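Local structure of papillomavirus transcription factor E2 (Human papillomavirus type 18, 1QQH) at residues Ser20-Glu25 with Trp81-Thr86; Cys44-Gly49 with Val67-Val72; Arg91-Val96 with Phe103-Lys108. The protein regulates viral transcription as the papillomavirus E2 factor, and this fragment belongs to its N-terminal activation domain. The protein carries 1 engineered substitution. All blocks are in the same frame, centred on the assembly; numbering follows the deposited sequence.

From the N terminus, helix 3-19 runs into the loop 20-25. Interaction 1 ties this loop to strand 81-89 and so closes a long loop of the chain. Interaction 2 lies within that loop and joins strands 45-56 and 63-75, a beta hairpin. Strand 63-75 then pairs with strand 81-89, so interactions 1 and 2 meet in one antiparallel sheet. Glu25 of the first also forms a salt bridge with Lys47 of the second. Interaction 3 opens after both have closed. It ties strand 92-97, the next neighbour in the sheet, to residues 103-108. Tyr104 reaches back to Thr86 and packs on Trp69.

Interaction 1. Residues Ser20-Glu25 with Trp81-Thr86; sequences SAYKTE and WDKTAT. Engineered in segment 20-25: Ala21 (natural residue Arg).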
loop_
_atom_site.group_PDB
_atom_site.type_symbol
_atom_site.label_atom_id
_atom_site.label_comp_id
_atom_site.label_asym_id
_atom_site.label_seq_id
_atom_site.Cartn_x
_atom_site.Cartn_y
_atom_site.Cartn_z
ATOM N N SER A 20 -5.595 11.920 -0.859
ATOM C CA SER A 20 -4.740 13.098 -0.934
ATOM C C SER A 20 -4.200 13.300 -2.338
ATOM O O SER A 20 -4.429 12.487 -3.240
ATOM C CB SER A 20 -3.556 12.955 0.020
ATOM O OG SER A 20 -2.602 12.050 -0.514
ATOM N N ALA A 21 -3.453 14.379 -2.507
ATOM C CA ALA A 21 -2.872 14.709 -3.793
ATOM C C ALA A 21 -1.681 13.823 -4.127
ATOM O O ALA A 21 -1.136 13.904 -5.227
ATOM C CB ALA A 21 -2.446 16.170 -3.802
ATOM N N TYR A 22 -1.277 12.968 -3.191
ATOM C CA TYR A 22 -0.121 12.115 -3.440
ATOM C C TYR A 22 -0.476 10.675 -3.793
ATOM O O TYR A 22 0.414 9.862 -4.043
ATOM C CB TYR A 22 0.836 12.173 -2.236
ATOM C CG TYR A 22 1.168 13.600 -1.853
ATOM C CD1 TYR A 22 0.550 14.209 -0.759
ATOM C CD2 TYR A 22 2.005 14.382 -2.660
ATOM C CE1 TYR A 22 0.745 15.561 -0.483
ATOM C CE2 TYR A 22 2.203 15.735 -2.397
ATOM C CZ TYR A 22 1.570 16.320 -1.312
ATOM O OH TYR A 22 1.730 17.665 -1.074
ATOM N N LYS A 23 -1.773 10.376 -3.844
ATOM C CA LYS A 23 -2.243 9.031 -4.187
ATOM C C LYS A 23 -1.713 8.516 -5.537
ATOM O O LYS A 23 -1.645 7.313 -5.767
ATOM C CB LYS A 23 -3.776 8.990 -4.184
ATOM C CG LYS A 23 -4.449 9.942 -5.168
ATOM C CD LYS A 23 -5.971 9.912 -5.006
ATOM C CE LYS A 23 -6.666 10.922 -5.914
ATOM N NZ LYS A 23 -6.306 12.336 -5.591
ATOM N N THR A 24 -1.326 9.425 -6.424
ATOM C CA THR A 24 -0.807 9.037 -7.733
ATOM C C THR A 24 0.664 8.623 -7.694
ATOM O O THR A 24 1.156 7.980 -8.622
ATOM C CB THR A 24 -0.944 10.197 -8.752
ATOM O OG1 THR A 24 -2.330 10.479 -8.970
ATOM C CG2 THR A 24 -0.295 9.830 -10.088
ATOM N N GLU A 25 1.376 9.000 -6.636
ATOM C CA GLU A 25 2.789 8.647 -6.546
ATOM C C GLU A 25 2.943 7.154 -6.333
ATOM O O GLU A 25 1.974 6.456 -6.018
ATOM C CB GLU A 25 3.470 9.373 -5.385
ATOM C CG GLU A 25 3.426 10.887 -5.453
ATOM C CD GLU A 25 4.169 11.531 -4.291
ATOM O OE1 GLU A 25 4.124 10.965 -3.178
ATOM O OE2 GLU A 25 4.782 12.601 -4.491
ATOM N N TRP A 81 -3.006 16.225 3.857
ATOM C CA TRP A 81 -1.637 15.734 3.768
ATOM C C TRP A 81 -0.699 16.651 3.001
ATOM O O TRP A 81 -0.966 17.016 1.859
ATOM C CB TRP A 81 -1.607 14.338 3.125
ATOM C CG TRP A 81 -2.209 13.289 3.985
ATOM C CD1 TRP A 81 -3.517 12.916 4.026
ATOM C CD2 TRP A 81 -1.542 12.534 5.004
ATOM N NE1 TRP A 81 -3.712 11.979 5.011
ATOM C CE2 TRP A 81 -2.516 11.727 5.629
ATOM C CE3 TRP A 81 -0.215 12.466 5.453
ATOM C CZ2 TRP A 81 -2.209 10.861 6.683
ATOM C CZ3 TRP A 81 0.092 11.609 6.499
ATOM C CH2 TRP A 81 -0.905 10.817 7.103
ATOM N N ASP A 82 0.399 17.029 3.643
ATOM C CA ASP A 82 1.403 17.869 3.004
ATOM C C ASP A 82 2.674 17.051 2.861
ATOM O O ASP A 82 2.889 16.088 3.591
ATOM C CB ASP A 82 1.686 19.129 3.825
ATOM C CG ASP A 82 0.561 20.137 3.742
ATOM O OD1 ASP A 82 0.052 20.374 2.620
ATOM O OD2 ASP A 82 0.192 20.702 4.794
ATOM N N LYS A 83 3.510 17.447 1.914
ATOM C CA LYS A 83 4.756 16.755 1.632
ATOM C C LYS A 83 5.924 17.738 1.746
ATOM O O LYS A 83 5.878 18.837 1.188
ATOM C CB LYS A 83 4.669 16.165 0.220
ATOM C CG LYS A 83 5.936 15.591 -0.350
ATOM C CD LYS A 83 5.687 15.144 -1.781
ATOM C CE LYS A 83 6.962 14.724 -2.476
ATOM N NZ LYS A 83 6.685 14.293 -3.869
ATOM N N THR A 84 6.956 17.352 2.486
ATOM C CA THR A 84 8.116 18.213 2.656
ATOM C C THR A 84 9.404 17.411 2.808
ATOM O O THR A 84 9.387 16.185 2.912
ATOM C CB THR A 84 7.955 19.143 3.875
ATOM O OG1 THR A 84 9.033 20.087 3.894
ATOM C CG2 THR A 84 7.963 18.343 5.169
ATOM N N ALA A 85 10.529 18.109 2.806
ATOM C CA ALA A 85 11.818 17.439 2.922
ATOM C C ALA A 85 12.290 17.316 4.359
ATOM O O ALA A 85 11.802 18.004 5.257
ATOM C CB ALA A 85 12.870 18.191 2.115
ATOM N N THR A 86 13.240 16.420 4.571
ATOM C CA THR A 86 13.810 16.269 5.893
ATOM C C THR A 86 15.028 17.174 5.886
ATOM O O THR A 86 15.768 17.215 4.905
ATOM C CB THR A 86 14.268 14.829 6.174
ATOM O OG1 THR A 86 13.152 14.055 6.625
ATOM C CG2 THR A 86 15.354 14.816 7.239
HETATM O O HOH W 1 -0.005 19.715 -0.347
#
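A chi1 of 171° swings Lys83 CG away from its own amide nitrogen, and the chain stays extended to its tip, which carries NZ past the Tyr22 ring to Glu25. Glu25 comes from the opposite direction. Its CG is anti to the carbonyl carbon (chi1 -60°), and its chain is extended beyond CG. Lys83 NZ meets Glu25 OE2 nearly end-on to the C-O bond, at 2.6 Å, in a salt bridge that is also a hydrogen bond. Both ends have further partners: OE2 accepts from Ser144 N, NZ bonds to Ser144 OG and Thr142 O, and Glu25 OE1 is held by Lys47 and Tyr73. With an oppositely charged partner and several bonds each, both groups are probably ionised.

Tyr22 packs between the loop and the strand. Lys83 CB lies 3.5 Å from Tyr22 CZ, and Lys83 CD is 3.6 Å from Tyr22 CE2. At the ring edge, Tyr22 CE1 is 3.2 Å from Trp81 O. The contact packs the loop after helix 3-19 against the start of strand 81-89. Two overlapping type I turns shape that loop, with an ST turn at its head: Tyr22 N donates to Ser20 OG at 3.1 Å. Ser20 OG also bonds to Leu17 O, in the preceding helix. Beside it, Ser20 CB touches Trp81 CB at 3.9 Å. A water donates to Tyr22 OH and Asp82 OD1, and Tyr22 OH also bonds to Asp141 O.

Interaction 2. Residues Cys44-Gly49 with Val67-Val72; sequences CFKKGG and VAWDSV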
loop_
_atom_site.group_PDB
_atom_site.type_symbol
_atom_site.label_atom_id
_atom_site.label_comp_id
_atom_site.label_asym_id
_atom_site.label_seq_id
_atom_site.Cartn_x
_atom_site.Cartn_y
_atom_site.Cartn_z
ATOM N N CYS A 44 3.605 9.799 10.317
ATOM C CA CYS A 44 3.929 10.353 9.006
ATOM C C CYS A 44 4.294 9.234 8.044
ATOM O O CYS A 44 4.591 8.119 8.459
ATOM C CB CYS A 44 5.143 11.276 9.085
ATOM S SG CYS A 44 4.964 12.774 10.033
ATOM N N PHE A 45 4.255 9.532 6.755
ATOM C CA PHE A 45 4.689 8.562 5.766
ATOM C C PHE A 45 5.989 9.182 5.272
ATOM O O PHE A 45 6.172 10.396 5.336
ATOM C CB PHE A 45 3.670 8.405 4.622
ATOM C CG PHE A 45 2.422 7.658 5.027
ATOM C CD1 PHE A 45 1.211 8.326 5.212
ATOM C CD2 PHE A 45 2.475 6.297 5.294
ATOM C CE1 PHE A 45 0.076 7.643 5.665
ATOM C CE2 PHE A 45 1.351 5.611 5.743
ATOM C CZ PHE A 45 0.151 6.287 5.932
ATOM N N LYS A 46 6.916 8.358 4.826
ATOM C CA LYS A 46 8.173 8.891 4.346
ATOM C C LYS A 46 8.793 7.973 3.308
ATOM O O LYS A 46 8.635 6.758 3.360
ATOM C CB LYS A 46 9.141 9.114 5.517
ATOM C CG LYS A 46 9.237 7.971 6.524
ATOM C CD LYS A 46 8.203 8.104 7.622
ATOM C CE LYS A 46 8.453 7.106 8.734
ATOM N NZ LYS A 46 7.388 7.170 9.777
ATOM N N LYS A 47 9.487 8.576 2.359
ATOM C CA LYS A 47 10.119 7.839 1.294
ATOM C C LYS A 47 11.452 8.481 0.985
ATOM O O LYS A 47 11.682 9.643 1.316
ATOM C CB LYS A 47 9.237 7.858 0.039
ATOM C CG LYS A 47 7.880 7.214 0.240
ATOM C CD LYS A 47 7.104 7.106 -1.069
ATOM C CE LYS A 47 6.589 8.452 -1.541
ATOM N NZ LYS A 47 5.696 8.286 -2.722
ATOM N N GLY A 48 12.328 7.712 0.351
ATOM C CA GLY A 48 13.632 8.225 -0.017
ATOM C C GLY A 48 14.584 8.368 1.146
ATOM O O GLY A 48 15.142 9.438 1.375
ATOM N N GLY A 49 14.773 7.283 1.884
ATOM C CA GLY A 49 15.683 7.312 3.010
ATOM C C GLY A 49 17.089 7.660 2.565
ATOM O O GLY A 49 17.566 7.188 1.530
ATOM N N VAL A 67 18.533 7.974 9.472
ATOM C CA VAL A 67 17.908 8.090 8.169
ATOM C C VAL A 67 17.163 9.397 8.014
ATOM O O VAL A 67 16.285 9.727 8.815
ATOM C CB VAL A 67 16.919 6.927 7.906
ATOM C CG1 VAL A 67 16.226 7.124 6.553
ATOM C CG2 VAL A 67 17.658 5.600 7.925
ATOM N N ALA A 68 17.534 10.142 6.979
ATOM C CA ALA A 68 16.887 11.409 6.658
ATOM C C ALA A 68 16.022 11.110 5.436
ATOM O O ALA A 68 16.536 10.757 4.376
ATOM C CB ALA A 68 17.926 12.457 6.319
ATOM N N TRP A 69 14.715 11.246 5.587
ATOM C CA TRP A 69 13.791 10.959 4.498
ATOM C C TRP A 69 13.680 12.069 3.453
ATOM O O TRP A 69 13.416 13.220 3.787
ATOM C CB TRP A 69 12.421 10.649 5.089
ATOM C CG TRP A 69 12.486 9.564 6.133
ATOM C CD1 TRP A 69 12.499 9.723 7.492
ATOM C CD2 TRP A 69 12.584 8.153 5.894
ATOM N NE1 TRP A 69 12.595 8.501 8.108
ATOM C CE2 TRP A 69 12.652 7.521 7.152
ATOM C CE3 TRP A 69 12.619 7.364 4.735
ATOM C CZ2 TRP A 69 12.757 6.136 7.286
ATOM C CZ3 TRP A 69 12.722 5.983 4.868
ATOM C CH2 TRP A 69 12.790 5.384 6.138
ATOM N N ASP A 70 13.891 11.729 2.183
ATOM C CA ASP A 70 13.801 12.730 1.114
ATOM C C ASP A 70 12.438 13.402 1.143
ATOM O O ASP A 70 12.320 14.599 0.897
ATOM C CB ASP A 70 14.007 12.101 -0.266
ATOM C CG ASP A 70 15.473 11.848 -0.590
ATOM O OD1 ASP A 70 16.354 12.449 0.058
ATOM O OD2 ASP A 70 15.745 11.055 -1.514
ATOM N N SER A 71 11.406 12.628 1.457
ATOM C CA SER A 71 10.060 13.166 1.499
ATOM C C SER A 71 9.313 12.730 2.737
ATOM O O SER A 71 9.214 11.547 3.021
ATOM C CB SER A 71 9.285 12.723 0.257
ATOM O OG SER A 71 9.957 13.132 -0.922
ATOM N N VAL A 72 8.784 13.701 3.471
ATOM C CA VAL A 72 8.021 13.423 4.676
ATOM C C VAL A 72 6.587 13.870 4.446
ATOM O O VAL A 72 6.341 15.005 4.019
ATOM C CB VAL A 72 8.594 14.181 5.884
ATOM C CG1 VAL A 72 7.678 13.997 7.095
ATOM C CG2 VAL A 72 9.999 13.678 6.189
#
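Lys46 packs across the Trp69 indole in an antiparallel beta hairpin, whose second strand carries a classic beta bulge. Asp70 and Ser71 of the bulge both face Lys47. Lys46 CB starts 3.4 Å from Trp69 CG. Lys46 CG then sits over the five-membered ring, 3.4 Å from its centroid and 12° off the normal, in a CH-pi contact. After a bend at chi2 (-88°), CD and CE lead away from the indole. They carry NZ to a group of backbone carbonyls, those of Cys44, Leu36, Thr39 and Pro41, which gather round the ammonium group.

The opposite face of the indole is covered by Val67 CG1. Gly49 CA approaches Trp69 CE3 at 3.5 Å. On the other face of the sheet, Lys47 NZ bonds to Asp26 O and makes a cation-pi contact with Trp27, and Ser71 OG bonds to Ser139.

Lys47 and Ser71 form a hydrogen-bonded pair through both backbone N-H groups. Within the bulge, Asp70 N donates to Gly48 O at 2.7 Å, from 49° out of the carbonyl plane.

Interaction 3. Residues Arg91-Val96 with Phe103-Lys108; sequences RGLYYV and FYIEFK
The Phe103 ring is held between Arg91 and Tyr94. The guanidinium of Arg91 lies flat on one face, with centres 3.8 Å apart and planes at 9°. The charged group sits off-centre over the ring, a cation-pi contact. Tyr94 CB sits over the centre of the opposite face, 3.8 Å from the ring centroid. Gly92 CA lies in plane at the ring edge. Glu106 takes the edge of the guanidinium, with its carboxylate nearly coplanar. The grip is side-on. Arg91 NE donates to Glu106 OE1 at 3.1 Å, and Arg91 NH2 donates to Glu106 OE2 at 3.0 Å. Each oxygen uses its syn lone pair, and both bonds are close to straight. The two bonds fix the rotation of the guanidinium and hold it flat against Phe103. Extended from CG to NE, the Arg91 chain crosses Phe103 at about a right angle.

The backbones beneath are antiparallel. Strand 92-97 pairs with strand 100-103 as a beta hairpin and, after the corner at Tyr104, with the short strand 105-106. Tyr104 N donates to Leu93 O, and Leu93 N donates to Ile105 O. Glu106 is the N-cap residue of helix 107-111. Phe107 N, in the first turn, donates to Arg91 O at 2.9 Å, and a water links that oxygen to Lys108 N.

On the side away from Phe103, Leu93 CB lies over the Tyr104 ring, 4.1 Å from its centroid. Tyr104 OH bonds to Thr86 OG1 in strand 81-89. Leu93 CD2 touches Phe107 CZ at 4.0 Å. Gly92 CA rests over the face of Phe107, 3.7 Å from the ring centroid, while Phe107 also meets the ring of Tyr66.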
loop_
_atom_site.group_PDB
_atom_site.type_symbol
_atom_site.label_atom_id
_atom_site.label_comp_id
_atom_site.label_asym_id
_atom_site.label_seq_id
_atom_site.Cartn_x
_atom_site.Cartn_y
_atom_site.Cartn_z
ATOM N N ARG A 91 21.981 20.236 14.852
ATOM C CA ARG A 91 21.084 19.987 15.975
ATOM C C ARG A 91 20.312 18.663 15.862
ATOM O O ARG A 91 19.955 18.058 16.874
ATOM C CB ARG A 91 20.088 21.141 16.130
ATOM C CG ARG A 91 18.988 20.830 17.139
ATOM C CD ARG A 91 18.037 21.990 17.382
ATOM N NE ARG A 91 16.853 21.528 18.102
ATOM C CZ ARG A 91 15.818 22.296 18.426
ATOM N NH1 ARG A 91 15.810 23.582 18.098
ATOM N NH2 ARG A 91 14.782 21.772 19.069
ATOM N N GLY A 92 20.050 18.216 14.639
ATOM C CA GLY A 92 19.317 16.978 14.457
ATOM C C GLY A 92 18.556 16.940 13.145
ATOM O O GLY A 92 18.852 17.715 12.230
ATOM N N LEU A 93 17.583 16.037 13.043
ATOM C CA LEU A 93 16.782 15.915 11.824
ATOM C C LEU A 93 15.400 16.489 12.065
ATOM O O LEU A 93 14.773 16.219 13.089
ATOM C CB LEU A 93 16.644 14.456 11.403
ATOM C CG LEU A 93 17.929 13.640 11.251
ATOM C CD1 LEU A 93 17.563 12.250 10.735
ATOM C CD2 LEU A 93 18.894 14.335 10.297
ATOM N N TYR A 94 14.921 17.286 11.124
ATOM C CA TYR A 94 13.607 17.873 11.276
ATOM C C TYR A 94 12.934 18.073 9.926
ATOM O O TYR A 94 13.550 17.917 8.872
ATOM C CB TYR A 94 13.728 19.224 12.011
ATOM C CG TYR A 94 14.425 20.333 11.229
ATOM C CD1 TYR A 94 13.695 21.226 10.440
ATOM C CD2 TYR A 94 15.807 20.493 11.285
ATOM C CE1 TYR A 94 14.323 22.257 9.728
ATOM C CE2 TYR A 94 16.449 21.516 10.581
ATOM C CZ TYR A 94 15.698 22.396 9.803
ATOM O OH TYR A 94 16.325 23.401 9.100
ATOM N N TYR A 95 11.651 18.388 9.970
ATOM C CA TYR A 95 10.909 18.689 8.770
ATOM C C TYR A 95 10.072 19.893 9.175
ATOM O O TYR A 95 9.735 20.050 10.352
ATOM C CB TYR A 95 10.037 17.507 8.326
ATOM C CG TYR A 95 8.960 17.059 9.294
ATOM C CD1 TYR A 95 7.624 17.411 9.095
ATOM C CD2 TYR A 95 9.267 16.226 10.371
ATOM C CE1 TYR A 95 6.621 16.942 9.940
ATOM C CE2 TYR A 95 8.280 15.753 11.220
ATOM C CZ TYR A 95 6.960 16.111 11.000
ATOM O OH TYR A 95 5.979 15.628 11.835
ATOM N N VAL A 96 9.775 20.766 8.221
ATOM C CA VAL A 96 8.985 21.946 8.535
ATOM C C VAL A 96 7.526 21.541 8.483
ATOM O O VAL A 96 7.039 21.091 7.449
ATOM C CB VAL A 96 9.258 23.084 7.526
ATOM C CG1 VAL A 96 8.494 24.335 7.927
ATOM C CG2 VAL A 96 10.751 23.367 7.471
ATOM N N PHE A 103 11.701 18.546 14.941
ATOM C CA PHE A 103 12.725 17.510 15.036
ATOM C C PHE A 103 12.176 16.135 15.392
ATOM O O PHE A 103 11.257 16.024 16.191
ATOM C CB PHE A 103 13.777 17.894 16.086
ATOM C CG PHE A 103 14.616 19.060 15.693
ATOM C CD1 PHE A 103 14.116 20.351 15.784
ATOM C CD2 PHE A 103 15.895 18.864 15.180
ATOM C CE1 PHE A 103 14.871 21.434 15.364
ATOM C CE2 PHE A 103 16.662 19.934 14.758
ATOM C CZ PHE A 103 16.148 21.231 14.849
ATOM N N TYR A 104 12.728 15.091 14.785
ATOM C CA TYR A 104 12.316 13.736 15.129
ATOM C C TYR A 104 13.542 12.950 15.600
ATOM O O TYR A 104 13.490 11.739 15.823
ATOM C CB TYR A 104 11.597 13.039 13.962
ATOM C CG TYR A 104 12.348 12.896 12.659
ATOM C CD1 TYR A 104 13.174 11.801 12.426
ATOM C CD2 TYR A 104 12.156 13.813 11.623
ATOM C CE1 TYR A 104 13.788 11.609 11.185
ATOM C CE2 TYR A 104 12.760 13.634 10.381
ATOM C CZ TYR A 104 13.573 12.527 10.166
ATOM O OH TYR A 104 14.148 12.339 8.932
ATOM N N ILE A 105 14.648 13.678 15.740
ATOM C CA ILE A 105 15.921 13.166 16.243
ATOM C C ILE A 105 16.747 14.371 16.671
ATOM O O ILE A 105 17.002 15.274 15.878
ATOM C CB ILE A 105 16.730 12.372 15.203
ATOM C CG1 ILE A 105 16.100 10.995 14.987
ATOM C CG2 ILE A 105 18.147 12.182 15.704
ATOM C CD1 ILE A 105 16.972 10.022 14.233
ATOM N N GLU A 106 17.132 14.394 17.943
ATOM C CA GLU A 106 17.934 15.475 18.497
ATOM C C GLU A 106 19.312 14.882 18.754
ATOM O O GLU A 106 19.460 13.944 19.543
ATOM C CB GLU A 106 17.307 15.967 19.800
ATOM C CG GLU A 106 15.925 16.586 19.625
ATOM C CD GLU A 106 15.983 18.064 19.278
ATOM O OE1 GLU A 106 17.062 18.543 18.870
ATOM O OE2 GLU A 106 14.948 18.754 19.410
ATOM N N PHE A 107 20.316 15.418 18.072
ATOM C CA PHE A 107 21.673 14.919 18.212
ATOM C C PHE A 107 22.303 15.215 19.572
ATOM O O PHE A 107 23.263 14.554 19.960
ATOM C CB PHE A 107 22.545 15.465 17.078
ATOM C CG PHE A 107 22.213 14.880 15.717
ATOM C CD1 PHE A 107 22.452 15.607 14.551
ATOM C CD2 PHE A 107 21.683 13.591 15.605
ATOM C CE1 PHE A 107 22.172 15.065 13.289
ATOM C CE2 PHE A 107 21.400 13.042 14.351
ATOM C CZ PHE A 107 21.646 13.784 13.188
ATOM N N LYS A 108 21.773 16.196 20.299
ATOM C CA LYS A 108 22.325 16.502 21.610
ATOM C C LYS A 108 21.947 15.394 22.581
ATOM O O LYS A 108 22.768 14.937 23.370
ATOM C CB LYS A 108 21.806 17.829 22.148
ATOM C CG LYS A 108 22.323 18.119 23.552
ATOM C CD LYS A 108 21.936 19.502 24.050
ATOM C CE LYS A 108 22.579 19.792 25.405
ATOM N NZ LYS A 108 22.176 21.111 25.973
HETATM O O HOH W 2 20.557 18.608 19.378
#